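Local coordinates for Spermidine/putrescine ABC transporter, periplasmic binding protein (Treponema pallidum, PDB 2V84) that binds polyamines such as spermidine and putrescine, and probably serves as the periplasmic receptor of an ABC-type uptake transporter, at residues 62-67 / 81-86; 85-88 / 92-95; 126-131 / 286-291; 177-182 / 189-194; 227-232 / 292-297. All coordinates share one frame; numbering follows the deposited sequence.

How the contacts relate
Following the chain from the N terminus, contact 1 comes first: it closes the loop from helix 60-67 through strand 76-77 to helix 81-89. Contact 2 starts on that same helix, sharing Ser85 and Ile86 with contact 1, and turns tightly into strand 93-94; the two touch where Met63 meets Met87 and Phe64 meets Leu92. Contact 3 makes a much longer closure, bringing strand 125-137 against helix 282-292. Within its span lies contact 4, a short closure from the loop after helix 166-176 to helix 186-200. Contact 5, from helix 228-234 to the loop after helix 282-292, crosses contact 3, and the two touch through Leu289 with Phe294 and Leu129 with Thr297.

Contact 1. Residues 62-67 / 81-86; sequences DMFAKL and GDFVSI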
# COMPACT_ATOMS: atom_id res chain seq x y z
N ASP A 62 -7.05 -3.56 11.92
CA ASP A 62 -8.52 -3.54 12.09
C ASP A 62 -9.23 -4.65 11.29
O ASP A 62 -10.11 -5.35 11.81
CB ASP A 62 -9.06 -2.18 11.63
CG ASP A 62 -8.84 -1.08 12.65
OD1 ASP A 62 -8.58 -1.39 13.84
OD2 ASP A 62 -8.95 0.11 12.26
N MET A 63 -8.86 -4.79 10.02
CA MET A 63 -9.31 -5.88 9.17
C MET A 63 -9.04 -7.19 9.85
O MET A 63 -9.93 -8.04 9.95
CB MET A 63 -8.57 -5.85 7.83
CG MET A 63 -8.81 -7.08 6.95
SD MET A 63 -7.80 -8.55 7.29
CE MET A 63 -6.19 -7.92 6.81
N PHE A 64 -7.80 -7.36 10.31
CA PHE A 64 -7.35 -8.62 10.88
C PHE A 64 -8.24 -8.98 12.05
O PHE A 64 -8.64 -10.14 12.19
CB PHE A 64 -5.88 -8.55 11.32
CG PHE A 64 -5.38 -9.81 11.94
CD1 PHE A 64 -4.80 -10.81 11.16
CD2 PHE A 64 -5.50 -10.03 13.32
CE1 PHE A 64 -4.34 -12.00 11.73
CE2 PHE A 64 -5.05 -11.21 13.90
CZ PHE A 64 -4.47 -12.20 13.10
N ALA A 65 -8.56 -7.97 12.87
CA ALA A 65 -9.38 -8.14 14.08
C ALA A 65 -10.75 -8.71 13.80
O ALA A 65 -11.27 -9.51 14.58
CB ALA A 65 -9.54 -6.82 14.78
N LYS A 66 -11.36 -8.30 12.69
CA LYS A 66 -12.67 -8.84 12.32
C LYS A 66 -12.58 -10.28 11.83
O LYS A 66 -13.52 -11.06 11.99
CB LYS A 66 -13.32 -7.95 11.26
CG LYS A 66 -14.82 -7.80 11.43
CD LYS A 66 -15.18 -6.35 11.25
CE LYS A 66 -16.63 -6.16 10.89
NZ LYS A 66 -16.83 -4.79 10.34
N LEU A 67 -11.42 -10.62 11.26
CA LEU A 67 -11.19 -11.94 10.68
C LEU A 67 -10.44 -12.88 11.63
O LEU A 67 -10.17 -14.04 11.29
CB LEU A 67 -10.46 -11.81 9.34
CG LEU A 67 -11.34 -11.49 8.13
CD1 LEU A 67 -11.99 -10.11 8.19
CD2 LEU A 67 -10.51 -11.62 6.86
N GLY A 81 1.01 -7.83 1.80
CA GLY A 81 1.76 -9.10 1.70
C GLY A 81 2.18 -9.66 3.03
O GLY A 81 2.13 -10.88 3.25
N ASP A 82 2.58 -8.79 3.95
CA ASP A 82 2.92 -9.25 5.30
C ASP A 82 1.71 -9.87 6.00
O ASP A 82 1.84 -10.91 6.67
CB ASP A 82 3.61 -8.16 6.15
CG ASP A 82 2.87 -6.83 6.13
OD1 ASP A 82 2.24 -6.50 5.11
OD2 ASP A 82 2.95 -6.11 7.15
N PHE A 83 0.53 -9.28 5.83
CA PHE A 83 -0.68 -9.84 6.42
C PHE A 83 -1.21 -11.07 5.70
O PHE A 83 -1.88 -11.90 6.31
CB PHE A 83 -1.78 -8.79 6.57
CG PHE A 83 -1.62 -7.94 7.79
CD1 PHE A 83 -0.75 -6.85 7.77
CD2 PHE A 83 -2.30 -8.26 8.97
CE1 PHE A 83 -0.58 -6.08 8.91
CE2 PHE A 83 -2.12 -7.47 10.12
CZ PHE A 83 -1.26 -6.39 10.07
N VAL A 84 -0.89 -11.25 4.41
CA VAL A 84 -1.24 -12.54 3.79
C VAL A 84 -0.45 -13.69 4.45
O VAL A 84 -1.02 -14.77 4.78
CB VAL A 84 -1.10 -12.54 2.26
CG1 VAL A 84 -1.35 -13.96 1.70
CG2 VAL A 84 -2.11 -11.57 1.64
N SER A 85 0.85 -13.46 4.65
CA SER A 85 1.73 -14.46 5.24
C SER A 85 1.35 -14.78 6.70
O SER A 85 1.24 -15.95 7.08
CB SER A 85 3.19 -14.01 5.11
OG SER A 85 4.08 -14.85 5.84
N ILE A 86 1.12 -13.74 7.50
CA ILE A 86 0.61 -13.88 8.88
C ILE A 86 -0.67 -14.72 8.91
O ILE A 86 -0.79 -15.65 9.73
CB ILE A 86 0.32 -12.49 9.55
CG1 ILE A 86 1.61 -11.73 9.85
CG2 ILE A 86 -0.51 -12.65 10.82
CD1 ILE A 86 1.46 -10.20 9.99
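Phe64 meets Phe83 and Ile86 between helix 60-67, which packs on the three-stranded parallel sheet of this periplasmic binding protein, and helix 81-89. Helix 60-67 belongs to a beta-alpha-beta crossover from strand 51-57 to strand 76-77, and helix 81-89 follows directly. The short segments 62-67 and 81-86 run nearly parallel, at 21°, with axes 11.9 Å apart, a gap spanned by large side chains.

All the bridging is apolar. Phe64 leaves its backbone with CG opposite the amide N (chi1 179°), which carries the ring toward helix 81-89. There its CB lies 4.1 Å from Phe83 CE2, and the two aromatic side chains cross at about a right angle. Met63 adds a looser touch, its CE reaching Phe83 CD2 at 4.5 Å. Within its own helix, Ile86 holds CD1 over the centre of one face of the Phe83 ring, 4.3 Å above the plane, which helps to fix how that ring is turned.

Outside the pair, Met63 and Leu67 rest on Val77 of the sheet. The Phe83 side chain lies about 7 Å from that of Arg167, a predicted spermidine-binding residue, and about 6 Å from a bound MES molecule. At the far end of the Phe64 ring, CE1 stands 4.0 Å from the Ile86 branch methyl, CG2.

Contact 2. Residues 85-88 / 92-95; sequences SIMK and LLEK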
# COMPACT_ATOMS: atom_id res chain seq x y z
N SER A 85 0.85 -13.46 4.65
CA SER A 85 1.73 -14.46 5.24
C SER A 85 1.35 -14.78 6.70
O SER A 85 1.24 -15.95 7.08
CB SER A 85 3.19 -14.01 5.11
OG SER A 85 4.08 -14.85 5.84
N ILE A 86 1.12 -13.74 7.50
CA ILE A 86 0.61 -13.88 8.88
C ILE A 86 -0.67 -14.72 8.91
O ILE A 86 -0.79 -15.65 9.73
CB ILE A 86 0.32 -12.49 9.55
CG1 ILE A 86 1.61 -11.73 9.85
CG2 ILE A 86 -0.51 -12.65 10.82
CD1 ILE A 86 1.46 -10.20 9.99
N MET A 87 -1.61 -14.38 8.04
CA MET A 87 -2.94 -15.02 8.05
C MET A 87 -2.93 -16.45 7.51
O MET A 87 -3.75 -17.26 7.94
CB MET A 87 -3.96 -14.19 7.29
CG MET A 87 -4.26 -12.85 7.97
SD MET A 87 -5.07 -11.77 6.80
CE MET A 87 -6.73 -11.92 7.42
N LYS A 88 -2.02 -16.74 6.59
CA LYS A 88 -1.79 -18.13 6.17
C LYS A 88 -1.33 -19.02 7.33
O LYS A 88 -1.84 -20.14 7.52
CB LYS A 88 -0.78 -18.19 5.02
CG LYS A 88 -1.41 -18.16 3.64
CD LYS A 88 -0.37 -18.04 2.55
CE LYS A 88 0.27 -19.37 2.22
NZ LYS A 88 0.98 -19.29 0.91
N LEU A 92 -6.21 -18.52 8.50
CA LEU A 92 -7.38 -17.65 8.44
C LEU A 92 -8.02 -17.51 7.07
O LEU A 92 -9.08 -16.88 6.94
CB LEU A 92 -7.03 -16.26 8.99
CG LEU A 92 -7.41 -15.93 10.43
CD1 LEU A 92 -7.31 -17.12 11.37
CD2 LEU A 92 -6.55 -14.78 10.91
N LEU A 93 -7.38 -18.12 6.06
CA LEU A 93 -7.72 -17.90 4.66
C LEU A 93 -8.06 -19.21 3.97
O LEU A 93 -7.55 -20.27 4.34
CB LEU A 93 -6.54 -17.22 3.93
CG LEU A 93 -6.11 -15.86 4.49
CD1 LEU A 93 -4.96 -15.29 3.67
CD2 LEU A 93 -7.29 -14.89 4.55
N GLU A 94 -8.93 -19.12 2.96
CA GLU A 94 -9.35 -20.33 2.21
C GLU A 94 -8.60 -20.42 0.92
O GLU A 94 -8.24 -19.38 0.36
CB GLU A 94 -10.84 -20.30 1.91
CG GLU A 94 -11.67 -20.32 3.17
CD GLU A 94 -13.12 -20.64 2.94
OE1 GLU A 94 -13.56 -20.62 1.78
OE2 GLU A 94 -13.83 -20.91 3.93
N LYS A 95 -8.32 -21.65 0.48
CA LYS A 95 -7.71 -21.86 -0.85
C LYS A 95 -8.60 -21.26 -1.93
O LYS A 95 -9.83 -21.34 -1.86
CB LYS A 95 -7.44 -23.36 -1.10
CG LYS A 95 -6.32 -23.92 -0.22
CD LYS A 95 -5.92 -25.35 -0.61
CE LYS A 95 -4.80 -25.89 0.31
NZ LYS A 95 -4.43 -27.27 -0.09
O HOH W 1 -4.77 -20.22 5.66
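Met87 and Leu93 both turn CG away from their own carbonyl carbon (chi1 -66° and -59°), and these choices bring their side chains to meet at about a right angle. Met87 then runs straight to its sulfur before bending at chi3 (104°), which curls the terminal methyl back beside Leu93.

The contact has an apolar side and a backbone side. In the apolar part, Met87 CB sits 3.9 Å from Leu93 CG, while farther out Met87 CE lies 4.2 Å from Leu93 CD2, so Leu93 touches the methionine at both ends, CB and CE. Leu92 approaches another part of the same side chain: its CB is 4.1 Å from Met87 CB, and its CD2 is 4.2 Å from Met87 CG. Met87 thus touches two successive leucines.

The polar tie is a nearly linear hydrogen bond of 2.8 Å from Leu92 N to Met87 O, bridging five residues and closing the turn at the end of the helix. Close by, a water donates to Leu93 O at 3.1 Å and, weakly, to Lys88 O. The Lys88 amine forms a salt bridge with Asp118 and a hydrogen bond with Tyr117 O.

The buried turn joins helix 81-89 to strand 93-94, which pairs antiparallel with strand 262-263 through Glu94 and Ile262. From helix 60-67, Met63, Phe64 and Leu67 also pack on Met87.

Contact 3. Residues 126-131 / 286-291; sequences PYYLGA and AEFLDT
Thr291 OG1 donates to Glu287 O at 2.8 Å on helix 282-292, the helix that carries Phe288 to Tyr127 and Tyr128 of strand 125-137. Across the contact itself there is no hydrogen bond; three aromatic rings and a leucine carry it.

Phe288 stands at the middle of the cluster. Its CG lies opposite the backbone N (chi1 162°), which sends the ring from the helix in between two successive tyrosines. Tyr127 turns its edge to the face of Phe288 in an offset T-shaped pair, with planes 80° apart and Tyr127 CE1 3.5 Å from Phe288 CZ. Phe288 in turn points its own edge at the face of Tyr128, the ring centroids 5.9 Å apart; its CE2 reaches Tyr128 CB at 3.8 Å. Leu289 closes in with CD2, 3.7 Å from Tyr128 CE1.

The polar atoms of the tyrosines are satisfied beyond the cluster: Tyr127 OH by Thr36, Tyr128 OH by Tyr312, and Tyr127 O by the hydroxyl of Tyr285.

Tyr127 and Tyr128 pair with the one residue Asp258 of strand 254-260, a classic beta bulge, which probably helps two consecutive side chains reach the same helix. Long strands of this kind running between the lobes are a feature of bilobal periplasmic binding proteins, consistent with a place near the hinge.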
# COMPACT_ATOMS: atom_id res chain seq x y z
N PRO A 126 -3.03 -11.04 -6.40
CA PRO A 126 -2.67 -9.61 -6.31
C PRO A 126 -3.75 -8.63 -6.74
O PRO A 126 -4.42 -8.84 -7.75
CB PRO A 126 -1.47 -9.49 -7.27
CG PRO A 126 -0.86 -10.83 -7.22
CD PRO A 126 -2.00 -11.81 -7.11
N TYR A 127 -3.87 -7.54 -5.97
CA TYR A 127 -4.85 -6.49 -6.20
C TYR A 127 -4.13 -5.24 -6.74
O TYR A 127 -4.55 -4.64 -7.72
CB TYR A 127 -5.51 -6.20 -4.84
CG TYR A 127 -6.66 -5.24 -4.85
CD1 TYR A 127 -6.45 -3.87 -4.95
CD2 TYR A 127 -7.96 -5.71 -4.69
CE1 TYR A 127 -7.49 -3.00 -4.93
CE2 TYR A 127 -9.03 -4.83 -4.68
CZ TYR A 127 -8.79 -3.49 -4.80
OH TYR A 127 -9.85 -2.60 -4.77
N TYR A 128 -3.02 -4.87 -6.10
CA TYR A 128 -2.25 -3.72 -6.54
C TYR A 128 -0.89 -3.75 -5.87
O TYR A 128 -0.77 -4.26 -4.78
CB TYR A 128 -3.01 -2.36 -6.30
CG TYR A 128 -2.19 -1.20 -6.80
CD1 TYR A 128 -1.92 -1.06 -8.16
CD2 TYR A 128 -1.62 -0.28 -5.91
CE1 TYR A 128 -1.11 -0.04 -8.64
CE2 TYR A 128 -0.80 0.74 -6.39
CZ TYR A 128 -0.55 0.84 -7.73
OH TYR A 128 0.24 1.87 -8.18
N LEU A 129 0.13 -3.25 -6.55
CA LEU A 129 1.48 -3.14 -6.00
C LEU A 129 1.90 -1.69 -6.19
O LEU A 129 1.86 -1.19 -7.32
CB LEU A 129 2.44 -4.06 -6.77
CG LEU A 129 3.88 -4.25 -6.27
CD1 LEU A 129 4.39 -5.56 -6.75
CD2 LEU A 129 4.80 -3.10 -6.74
N GLY A 130 2.29 -1.02 -5.11
CA GLY A 130 2.78 0.37 -5.26
C GLY A 130 3.76 0.66 -4.15
O GLY A 130 4.29 -0.26 -3.53
N ALA A 131 4.00 1.94 -3.89
CA ALA A 131 4.88 2.31 -2.79
C ALA A 131 4.55 3.71 -2.37
O ALA A 131 4.17 4.56 -3.20
CB ALA A 131 6.36 2.21 -3.20
N ALA A 286 -8.02 -1.22 -15.55
CA ALA A 286 -7.58 0.10 -15.97
C ALA A 286 -8.42 1.20 -15.34
O ALA A 286 -7.88 2.22 -14.94
CB ALA A 286 -7.57 0.22 -17.46
N GLU A 287 -9.73 1.00 -15.23
CA GLU A 287 -10.60 1.95 -14.53
C GLU A 287 -10.23 2.10 -13.05
O GLU A 287 -10.30 3.20 -12.48
CB GLU A 287 -12.09 1.60 -14.71
CG GLU A 287 -13.06 2.42 -13.85
CD GLU A 287 -14.51 2.02 -14.04
OE1 GLU A 287 -14.86 1.60 -15.16
OE2 GLU A 287 -15.31 2.12 -13.09
N PHE A 288 -9.81 0.99 -12.43
CA PHE A 288 -9.29 1.01 -11.07
C PHE A 288 -8.03 1.87 -10.98
O PHE A 288 -7.93 2.74 -10.12
CB PHE A 288 -9.00 -0.42 -10.58
CG PHE A 288 -8.07 -0.48 -9.39
CD1 PHE A 288 -8.43 0.06 -8.16
CD2 PHE A 288 -6.82 -1.08 -9.51
CE1 PHE A 288 -7.58 0.01 -7.08
CE2 PHE A 288 -5.94 -1.13 -8.42
CZ PHE A 288 -6.33 -0.58 -7.21
N LEU A 289 -7.07 1.63 -11.87
CA LEU A 289 -5.80 2.35 -11.83
C LEU A 289 -5.98 3.84 -12.06
O LEU A 289 -5.37 4.67 -11.38
CB LEU A 289 -4.82 1.78 -12.86
CG LEU A 289 -4.45 0.31 -12.67
CD1 LEU A 289 -3.71 -0.17 -13.91
CD2 LEU A 289 -3.63 0.06 -11.39
N ASP A 290 -6.85 4.17 -13.02
CA ASP A 290 -7.11 5.55 -13.42
C ASP A 290 -7.79 6.35 -12.31
O ASP A 290 -7.68 7.58 -12.28
CB ASP A 290 -8.04 5.57 -14.63
CG ASP A 290 -7.33 5.24 -15.92
OD1 ASP A 290 -6.10 5.11 -15.96
OD2 ASP A 290 -8.05 5.13 -16.93
N THR A 291 -8.52 5.65 -11.44
CA THR A 291 -9.20 6.27 -10.32
C THR A 291 -8.19 6.97 -9.42
O THR A 291 -8.50 8.02 -8.86
CB THR A 291 -10.04 5.25 -9.51
OG1 THR A 291 -11.15 4.80 -10.31
CG2 THR A 291 -10.61 5.87 -8.23

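Contact 4. Residues 177-182 / 189-194; sequences LGYNVN and LAQAAI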
# COMPACT_ATOMS: atom_id res chain seq x y z
N LEU A 177 19.90 3.08 5.42
CA LEU A 177 21.10 2.48 6.02
C LEU A 177 21.61 1.22 5.30
O LEU A 177 22.52 0.53 5.81
CB LEU A 177 20.86 2.15 7.49
CG LEU A 177 20.58 3.37 8.39
CD1 LEU A 177 19.87 2.95 9.67
CD2 LEU A 177 21.88 4.11 8.69
N GLY A 178 21.03 0.91 4.14
CA GLY A 178 21.48 -0.22 3.33
C GLY A 178 21.06 -1.56 3.89
O GLY A 178 21.62 -2.62 3.54
N TYR A 179 20.08 -1.53 4.78
CA TYR A 179 19.57 -2.74 5.41
C TYR A 179 18.23 -3.18 4.81
O TYR A 179 17.47 -2.36 4.27
CB TYR A 179 19.45 -2.54 6.91
CG TYR A 179 20.76 -2.19 7.60
CD1 TYR A 179 21.96 -2.79 7.20
CD2 TYR A 179 20.79 -1.30 8.67
CE1 TYR A 179 23.16 -2.48 7.83
CE2 TYR A 179 21.98 -1.00 9.32
CZ TYR A 179 23.17 -1.60 8.89
OH TYR A 179 24.36 -1.32 9.53
N ASN A 180 17.93 -4.47 4.91
CA ASN A 180 16.67 -4.97 4.38
C ASN A 180 15.49 -4.37 5.13
O ASN A 180 15.47 -4.40 6.37
CB ASN A 180 16.62 -6.50 4.43
CG ASN A 180 15.59 -7.05 3.48
OD1 ASN A 180 14.41 -7.13 3.80
ND2 ASN A 180 16.03 -7.41 2.28
N VAL A 181 14.50 -3.83 4.41
CA VAL A 181 13.32 -3.27 5.07
C VAL A 181 12.58 -4.31 5.91
O VAL A 181 11.70 -3.98 6.71
CB VAL A 181 12.34 -2.48 4.10
CG1 VAL A 181 13.11 -1.59 3.13
CG2 VAL A 181 11.43 -3.39 3.36
N ASN A 182 12.97 -5.58 5.75
CA ASN A 182 12.39 -6.67 6.53
C ASN A 182 13.39 -7.35 7.45
O ASN A 182 13.15 -8.47 7.91
CB ASN A 182 11.79 -7.76 5.60
CG ASN A 182 10.79 -7.19 4.63
OD1 ASN A 182 9.81 -6.57 5.04
ND2 ASN A 182 11.03 -7.39 3.34
N LEU A 189 18.02 -2.74 13.41
CA LEU A 189 16.78 -2.11 13.87
C LEU A 189 17.02 -0.97 14.85
O LEU A 189 16.39 0.08 14.74
CB LEU A 189 15.83 -3.15 14.46
CG LEU A 189 15.26 -4.12 13.41
CD1 LEU A 189 14.53 -5.30 14.04
CD2 LEU A 189 14.34 -3.38 12.44
N ALA A 190 17.91 -1.19 15.81
CA ALA A 190 18.32 -0.15 16.75
C ALA A 190 18.93 1.05 16.02
O ALA A 190 18.66 2.21 16.35
CB ALA A 190 19.29 -0.72 17.79
N GLN A 191 19.76 0.77 15.02
CA GLN A 191 20.38 1.80 14.20
C GLN A 191 19.32 2.61 13.44
O GLN A 191 19.39 3.84 13.37
CB GLN A 191 21.32 1.13 13.20
CG GLN A 191 22.31 2.06 12.50
CD GLN A 191 23.43 1.27 11.82
OE1 GLN A 191 23.73 0.12 12.21
NE2 GLN A 191 24.05 1.88 10.81
N ALA A 192 18.34 1.92 12.88
CA ALA A 192 17.22 2.55 12.19
C ALA A 192 16.41 3.41 13.16
O ALA A 192 16.02 4.54 12.83
CB ALA A 192 16.33 1.48 11.55
N ALA A 193 16.15 2.89 14.36
CA ALA A 193 15.42 3.65 15.38
C ALA A 193 16.13 4.95 15.76
O ALA A 193 15.47 5.99 15.95
CB ALA A 193 15.21 2.81 16.61
N ILE A 194 17.45 4.90 15.89
CA ILE A 194 18.24 6.09 16.22
C ILE A 194 18.17 7.09 15.07
O ILE A 194 18.06 8.30 15.30
CB ILE A 194 19.71 5.74 16.54
CG1 ILE A 194 19.79 5.00 17.89
CG2 ILE A 194 20.56 7.03 16.59
CD1 ILE A 194 21.13 4.27 18.16
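A Schellman motif ends helix 166-176, with Gly178 as its C-prime residue at positive phi, and turns the chain so that Leu177 and Tyr179 both meet Gln191 on helix 186-200. The polar part is a hydrogen bond from Tyr179 OH to Gln191 OE1, 3.1 Å long. It is not an ideal one: the hydroxyl sits above the amide's carbonyl plane, 37° out of it, and not on a lone pair. The phenol ring presents its edge to the amide, their planes at 89°, and one ring face is taken up by Leu177 O, 3.5 Å above its centre.

Gln191 reaches the tyrosine with an extended chain, its CG opposite the backbone N (chi1 -165°). Leu177 slants across that chain: its CD1 touches Gln191 CG at 3.8 Å, and its CD2 comes as close to Gln191 NE2. The same CD1 also settles on the helix backbone, 3.7 Å from Ala192 CA.

Around this, Ala192 packs on Met170 and Ala173 of helix 166-176, Tyr179 touches Leu174, and helix 330-342 meets Leu189, Ala190 and Ala193.

Contact 5. Residues 227-232 / 292-297; sequences FAEAFF and FGFPST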
# COMPACT_ATOMS: atom_id res chain seq x y z
N PHE A 227 1.19 8.65 0.12
CA PHE A 227 0.80 8.09 -1.16
C PHE A 227 0.47 9.16 -2.18
O PHE A 227 -0.23 10.13 -1.90
CB PHE A 227 -0.36 7.11 -1.01
CG PHE A 227 -0.08 5.99 -0.07
CD1 PHE A 227 0.92 5.06 -0.34
CD2 PHE A 227 -0.83 5.84 1.09
CE1 PHE A 227 1.18 4.00 0.55
CE2 PHE A 227 -0.58 4.80 1.96
CZ PHE A 227 0.42 3.88 1.70
N ALA A 228 1.00 8.96 -3.37
CA ALA A 228 0.82 9.89 -4.49
C ALA A 228 -0.65 10.20 -4.75
O ALA A 228 -1.02 11.36 -4.96
CB ALA A 228 1.47 9.31 -5.73
N GLU A 229 -1.48 9.17 -4.73
CA GLU A 229 -2.91 9.37 -5.00
C GLU A 229 -3.59 10.32 -4.00
O GLU A 229 -4.53 11.02 -4.37
CB GLU A 229 -3.66 8.02 -5.10
CG GLU A 229 -3.78 7.21 -3.78
CD GLU A 229 -2.60 6.30 -3.51
OE1 GLU A 229 -1.54 6.46 -4.15
OE2 GLU A 229 -2.73 5.43 -2.62
N ALA A 230 -3.12 10.35 -2.75
CA ALA A 230 -3.64 11.30 -1.75
C ALA A 230 -3.18 12.74 -2.00
O ALA A 230 -3.98 13.67 -1.97
CB ALA A 230 -3.28 10.85 -0.34
N PHE A 231 -1.89 12.94 -2.23
CA PHE A 231 -1.36 14.29 -2.50
C PHE A 231 -2.08 14.90 -3.70
O PHE A 231 -2.48 16.06 -3.68
CB PHE A 231 0.15 14.21 -2.79
CG PHE A 231 0.98 13.88 -1.58
CD1 PHE A 231 1.11 14.81 -0.55
CD2 PHE A 231 1.67 12.68 -1.49
CE1 PHE A 231 1.89 14.53 0.58
CE2 PHE A 231 2.46 12.38 -0.36
CZ PHE A 231 2.56 13.32 0.68
N PHE A 232 -2.25 14.10 -4.75
CA PHE A 232 -2.78 14.66 -5.98
C PHE A 232 -4.30 14.80 -5.96
O PHE A 232 -4.83 15.72 -6.57
CB PHE A 232 -2.28 13.86 -7.18
CG PHE A 232 -0.82 14.07 -7.48
CD1 PHE A 232 -0.40 15.21 -8.17
CD2 PHE A 232 0.14 13.14 -7.07
CE1 PHE A 232 0.95 15.43 -8.45
CE2 PHE A 232 1.50 13.35 -7.33
CZ PHE A 232 1.90 14.49 -8.04
N PHE A 292 -6.98 6.40 -9.32
CA PHE A 292 -5.95 6.85 -8.38
C PHE A 292 -4.66 7.37 -9.02
O PHE A 292 -3.76 7.82 -8.31
CB PHE A 292 -5.60 5.73 -7.40
CG PHE A 292 -6.77 5.20 -6.64
CD1 PHE A 292 -7.31 5.93 -5.58
CD2 PHE A 292 -7.34 3.97 -6.97
CE1 PHE A 292 -8.41 5.45 -4.88
CE2 PHE A 292 -8.41 3.48 -6.27
CZ PHE A 292 -8.95 4.21 -5.22
N GLY A 293 -4.55 7.29 -10.34
CA GLY A 293 -3.31 7.68 -11.02
C GLY A 293 -2.21 6.65 -10.86
O GLY A 293 -1.04 6.99 -10.87
N PHE A 294 -2.60 5.38 -10.71
CA PHE A 294 -1.68 4.27 -10.56
C PHE A 294 -1.17 3.79 -11.91
O PHE A 294 -1.90 3.84 -12.90
CB PHE A 294 -2.44 3.10 -9.95
CG PHE A 294 -2.81 3.26 -8.51
CD1 PHE A 294 -2.11 4.11 -7.65
CD2 PHE A 294 -3.82 2.45 -7.98
CE1 PHE A 294 -2.45 4.17 -6.30
CE2 PHE A 294 -4.15 2.49 -6.64
CZ PHE A 294 -3.49 3.35 -5.80
N PRO A 295 0.10 3.34 -11.96
CA PRO A 295 0.59 2.65 -13.15
C PRO A 295 0.19 1.19 -13.08
O PRO A 295 -0.18 0.69 -12.02
CB PRO A 295 2.11 2.77 -13.00
CG PRO A 295 2.32 2.72 -11.51
CD PRO A 295 1.15 3.47 -10.92
N SER A 296 0.25 0.50 -14.22
CA SER A 296 -0.14 -0.90 -14.24
C SER A 296 1.03 -1.77 -13.78
O SER A 296 1.68 -2.43 -14.58
CB SER A 296 -0.64 -1.31 -15.63
OG SER A 296 -1.31 -2.56 -15.60
N THR A 297 1.28 -1.77 -12.48
CA THR A 297 2.37 -2.56 -11.89
C THR A 297 2.18 -4.07 -11.96
O THR A 297 3.16 -4.80 -12.05
CB THR A 297 2.62 -2.15 -10.43
OG1 THR A 297 1.38 -2.16 -9.72
CG2 THR A 297 3.21 -0.76 -10.38
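The Phe294 ring offers its edge to Glu229, whose OE1 lies near the ring plane 3.3 Å from CE1. One ring face is covered by Phe292 CB, 3.4 Å above its centre, and on the opposite face the ring of Tyr128 stacks. The carboxylate stands almost upright to the ring, the planes 84° apart, so an oxygen meets ring hydrogens rather than the pi cloud, an approach that is probably favourable electrostatically.

Glu229 CG sits between the backbone N and the carbonyl carbon (chi1 68°), and the chain bends again at chi2, folding the acid over toward the loop. Its CB then presses on Phe292 O at 3.2 Å and on Phe292 CB at 3.8 Å. That carbonyl oxygen is buried with no polar partner in the model.

A bound MES lies about 4 Å from the Glu229 side chain; the side chain of Glu168, predicted to bind spermidine, is about 10 Å from it. Glu229 rides on helix 228-234, packed on strand 243-246 through Ala228, Phe231 and Phe232. The facing loop leaves helix 282-292 at Gly293, hydrogen-bonded through the backbone to Tyr311, and joins strand 125-137 where Thr297 OG1 hydrogen-bonds to Leu129 O.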